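Local atomic coordinates of kinesin-like protein KAR3 (Saccharomyces cerevisiae, PDB entry 1F9V), a protein that probably hydrolyses ATP to drive movement along microtubules, as a kinesin-related motor whose motor domain binds ADP and magnesium. Residues R10-L15 / I318-S323. The protein carries 2 engineered substitutions. Numbering follows the deposited sequence.
Sequences RIRPAL and ISPSSS. With ADP (adenosine-5'-diphosphate), chain C.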
ATOM      1  N   ARG A  10      -4.070   9.391   5.151  1.00  7.42           N
ATOM      2  CA  ARG A  10      -3.236  10.563   4.926  1.00  7.53           C
ATOM      3  C   ARG A  10      -3.948  11.594   4.077  1.00  8.81           C
ATOM      4  O   ARG A  10      -4.372  11.310   2.954  1.00  7.84           O
ATOM      5  CB  ARG A  10      -1.918  10.205   4.244  1.00  7.88           C
ATOM      6  CG  ARG A  10      -1.067  11.448   3.980  1.00  9.13           C
ATOM      7  CD  ARG A  10       0.142  11.176   3.094  1.00 10.07           C
ATOM      8  NE  ARG A  10       1.141  12.229   3.247  1.00  9.50           N
ATOM      9  CZ  ARG A  10       2.379  12.162   2.771  1.00 11.26           C
ATOM     10  NH1 ARG A  10       2.781  11.085   2.101  1.00  9.99           N
ATOM     11  NH2 ARG A  10       3.223  13.162   2.978  1.00  8.01           N
ATOM     12  N   ILE A  11      -4.082  12.798   4.624  1.00  9.40           N
ATOM     13  CA  ILE A  11      -4.713  13.895   3.904  1.00  9.76           C
ATOM     14  C   ILE A  11      -3.579  14.692   3.270  1.00  8.93           C
ATOM     15  O   ILE A  11      -2.697  15.188   3.973  1.00 10.33           O
ATOM     16  CB  ILE A  11      -5.502  14.834   4.861  1.00 10.54           C
ATOM     17  CG1 ILE A  11      -6.552  14.030   5.633  1.00 11.27           C
ATOM     18  CG2 ILE A  11      -6.167  15.956   4.063  1.00 10.26           C
ATOM     19  CD1 ILE A  11      -7.025  14.696   6.907  1.00 11.52           C
ATOM     20  N   ARG A  12      -3.576  14.795   1.949  1.00  9.16           N
ATOM     21  CA  ARG A  12      -2.530  15.553   1.283  1.00  9.93           C
ATOM     22  C   ARG A  12      -2.858  17.041   1.347  1.00 12.04           C
ATOM     23  O   ARG A  12      -3.999  17.422   1.609  1.00 11.34           O
ATOM     24  CB  ARG A  12      -2.422  15.141  -0.186  1.00  9.74           C
ATOM     25  CG  ARG A  12      -3.639  15.500  -1.034  1.00  8.49           C
ATOM     26  CD  ARG A  12      -3.273  15.658  -2.509  1.00 10.13           C
ATOM     27  NE  ARG A  12      -4.435  15.700  -3.396  1.00  9.89           N
ATOM     28  CZ  ARG A  12      -5.217  16.765  -3.566  1.00 12.33           C
ATOM     29  NH1 ARG A  12      -4.964  17.890  -2.903  1.00 12.41           N
ATOM     30  NH2 ARG A  12      -6.247  16.709  -4.403  1.00 10.79           N
ATOM     31  N   PRO A  13      -1.841  17.901   1.178  1.00 13.74           N
ATOM     32  CA  PRO A  13      -2.097  19.345   1.201  1.00 13.09           C
ATOM     33  C   PRO A  13      -3.006  19.701   0.026  1.00 14.23           C
ATOM     34  O   PRO A  13      -3.012  19.020  -1.002  1.00 12.53           O
ATOM     35  CB  PRO A  13      -0.705  19.970   1.046  1.00 13.55           C
ATOM     36  CG  PRO A  13       0.258  18.886   1.448  1.00 13.45           C
ATOM     37  CD  PRO A  13      -0.406  17.593   1.049  1.00 13.42           C
ATOM     38  N   ALA A  14      -3.789  20.762   0.174  1.00 15.53           N
ATOM     39  CA  ALA A  14      -4.668  21.167  -0.918  1.00 17.95           C
ATOM     40  C   ALA A  14      -3.849  21.896  -1.962  1.00 19.42           C
ATOM     41  O   ALA A  14      -2.809  22.498  -1.647  1.00 18.59           O
ATOM     42  CB  ALA A  14      -5.781  22.081  -0.401  1.00 18.46           C
ATOM     43  N   LEU A  15      -4.308  21.807  -3.218  1.00 22.70           N
ATOM     44  CA  LEU A  15      -3.655  22.526  -4.313  1.00 27.27           C
ATOM     45  C   LEU A  15      -4.243  23.937  -4.158  1.00 28.40           C
ATOM     46  O   LEU A  15      -5.450  24.160  -4.351  1.00 28.78           O
ATOM     47  CB  LEU A  15      -4.016  21.942  -5.680  1.00 30.46           C
ATOM     48  CG  LEU A  15      -2.848  21.326  -6.437  1.00 36.51           C
ATOM     49  CD1 LEU A  15      -1.536  21.543  -5.707  1.00 37.20           C
ATOM     50  CD2 LEU A  15      -3.184  19.871  -6.595  1.00 38.26           C
ATOM     51  N   ILE A 318      -6.288  10.631   0.881  1.00  8.68           N
ATOM     52  CA  ILE A 318      -7.472  11.421   0.579  1.00  8.34           C
ATOM     53  C   ILE A 318      -7.128  12.882   0.353  1.00  9.07           C
ATOM     54  O   ILE A 318      -6.127  13.392   0.866  1.00  8.34           O
ATOM     55  CB  ILE A 318      -8.544  11.341   1.697  1.00  9.03           C
ATOM     56  CG1 ILE A 318      -7.966  11.816   3.024  1.00  8.76           C
ATOM     57  CG2 ILE A 318      -9.094   9.914   1.804  1.00  9.37           C
ATOM     58  CD1 ILE A 318      -9.040  12.085   4.070  1.00 10.67           C
ATOM     59  N   SER A 319      -7.955  13.537  -0.450  1.00  9.02           N
ATOM     60  CA  SER A 319      -7.792  14.953  -0.729  1.00 11.07           C
ATOM     61  C   SER A 319      -8.542  15.704   0.375  1.00 11.88           C
ATOM     62  O   SER A 319      -9.516  15.193   0.929  1.00 11.54           O
ATOM     63  CB  SER A 319      -8.405  15.287  -2.086  1.00 11.52           C
ATOM     64  OG  SER A 319      -8.852  16.636  -2.129  1.00 14.25           O
ATOM     65  N   PRO A 320      -8.085  16.917   0.726  1.00 12.98           N
ATOM     66  CA  PRO A 320      -8.762  17.693   1.773  1.00 13.67           C
ATOM     67  C   PRO A 320      -9.870  18.585   1.200  1.00 14.34           C
ATOM     68  O   PRO A 320     -10.624  19.210   1.949  1.00 15.86           O
ATOM     69  CB  PRO A 320      -7.640  18.540   2.347  1.00 13.78           C
ATOM     70  CG  PRO A 320      -6.788  18.838   1.129  1.00 13.77           C
ATOM     71  CD  PRO A 320      -6.896  17.625   0.213  1.00 13.04           C
ATOM     72  N   SER A 321      -9.970  18.630  -0.124  1.00 13.38           N
ATOM     73  CA  SER A 321     -10.926  19.500  -0.801  1.00 14.03           C
ATOM     74  C   SER A 321     -12.361  19.035  -1.000  1.00 13.76           C
ATOM     75  O   SER A 321     -12.638  17.846  -1.145  1.00 12.52           O
ATOM     76  CB  SER A 321     -10.323  19.926  -2.134  1.00 16.65           C
ATOM     77  OG  SER A 321      -9.014  20.434  -1.912  1.00 21.48           O
ATOM     78  N   SER A 322     -13.269  20.014  -1.019  1.00 13.92           N
ATOM     79  CA  SER A 322     -14.709  19.785  -1.162  1.00 12.04           C
ATOM     80  C   SER A 322     -15.151  19.104  -2.444  1.00 13.11           C
ATOM     81  O   SER A 322     -16.090  18.310  -2.423  1.00 13.54           O
ATOM     82  CB  SER A 322     -15.476  21.108  -1.031  1.00 12.55           C
ATOM     83  OG  SER A 322     -15.236  21.704   0.226  1.00 12.02           O
ATOM     84  N   SER A 323     -14.495  19.412  -3.558  1.00 13.04           N
ATOM     85  CA  SER A 323     -14.877  18.804  -4.827  1.00 14.78           C
ATOM     86  C   SER A 323     -14.686  17.291  -4.810  1.00 14.63           C
ATOM     87  O   SER A 323     -15.281  16.576  -5.613  1.00 15.84           O
ATOM     88  CB  SER A 323     -14.068  19.410  -5.978  1.00 16.43           C
ATOM     89  OG  SER A 323     -12.684  19.139  -5.835  1.00 18.95           O
TER
HETATM   90  PB  ADP C 999      -2.389   9.723  -7.147  1.00 11.29           P
HETATM   91  O1B ADP C 999      -3.207   9.270  -5.993  1.00  9.77           O
HETATM   92  O2B ADP C 999      -1.103   8.780  -7.330  1.00 11.48           O
HETATM   93  O3B ADP C 999      -3.196   9.798  -8.391  1.00 11.97           O
HETATM   94  PA  ADP C 999      -0.324  11.739  -7.012  1.00 14.23           P
HETATM   95  O1A ADP C 999       0.555  11.229  -5.959  1.00 14.72           O
HETATM   96  O2A ADP C 999       0.228  11.386  -8.319  1.00 18.36           O
HETATM   97  O3A ADP C 999      -1.772  11.138  -6.835  1.00 12.72           O
HETATM   98  O5' ADP C 999      -0.426  13.317  -6.945  1.00 18.24           O
HETATM   99  C5' ADP C 999      -1.589  14.135  -6.806  1.00 16.12           C
HETATM  100  C4' ADP C 999      -1.032  15.589  -6.798  1.00 16.79           C
HETATM  101  O4' ADP C 999      -0.927  15.970  -5.421  1.00 13.89           O
HETATM  102  C3' ADP C 999       0.401  15.704  -7.354  1.00 17.73           C
HETATM  103  O3' ADP C 999       0.615  16.930  -8.073  1.00 21.75           O
HETATM  104  C2' ADP C 999       1.306  15.617  -6.137  1.00 17.76           C
HETATM  105  O2' ADP C 999       2.602  16.205  -6.340  1.00 19.87           O
HETATM  106  C1' ADP C 999       0.445  16.248  -5.052  1.00 15.25           C
HETATM  107  N9  ADP C 999       0.659  15.634  -3.705  1.00 14.49           N
HETATM  108  C8  ADP C 999       0.120  14.463  -3.311  1.00 12.87           C
HETATM  109  N7  ADP C 999       0.471  14.214  -2.066  1.00 11.72           N
HETATM  110  C5  ADP C 999       1.225  15.195  -1.640  1.00 12.43           C
HETATM  111  C6  ADP C 999       1.868  15.496  -0.449  1.00 12.32           C
HETATM  112  N6  ADP C 999       1.773  14.658   0.588  1.00 12.50           N
HETATM  113  N1  ADP C 999       2.603  16.645  -0.335  1.00 14.07           N
HETATM  114  C2  ADP C 999       2.721  17.516  -1.358  1.00 14.30           C
HETATM  115  N3  ADP C 999       2.095  17.242  -2.520  1.00 14.98           N
HETATM  116  C4  ADP C 999       1.354  16.117  -2.700  1.00 13.64           C
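The carbonyl oxygen of Ile318 is gripped by two groups of segment 10-15: the backbone N of Arg12 donates to it over 3.1 Å, nearly along the C=O axis, and the CA of Ile11 adds a C-H...O contact. On the other side of the same residue's backbone, Ile318 N donates to Arg10 O at 2.9 Å, and together these bonds illustrate how a parallel bridge fixes two strand ends side by side. Strands 4-11 and 311-318 are neighbours in the central sheet of the kinesin motor domain, a P-loop NTPase fold, and beyond strand 4-11 the segment 10-15 runs on into the wall of a nucleotide pocket: Pro13 CD lies 3.4 Å from C6 of the ADP adenine. Next to the bridge, Ile11 CG1 meets Ile318 CD1, while Ile11 CG2 presses tightly on Pro320 CB at 3.4 Å. Ala14 also packs on the Pro320 ring, CB to CG at 3.7 Å. With CG set between the backbone N and the carbonyl carbon (chi1 66°), Arg12 sends an extended chain past the ribose and lays one guanidinium face over Ser319 CB; NH1 bonds in the guanidinium plane to Pro13 O, NE to Gly95 O, and NH2 forms a salt bridge with Glu19. A leucine in place of Arg12 would probably leave Glu19 without this charged mate and the Pro13 carbonyl without its donor. Ser319 OG accepts from Ser321 N in an ST turn and also hydrogen-bonds with His324 ND1.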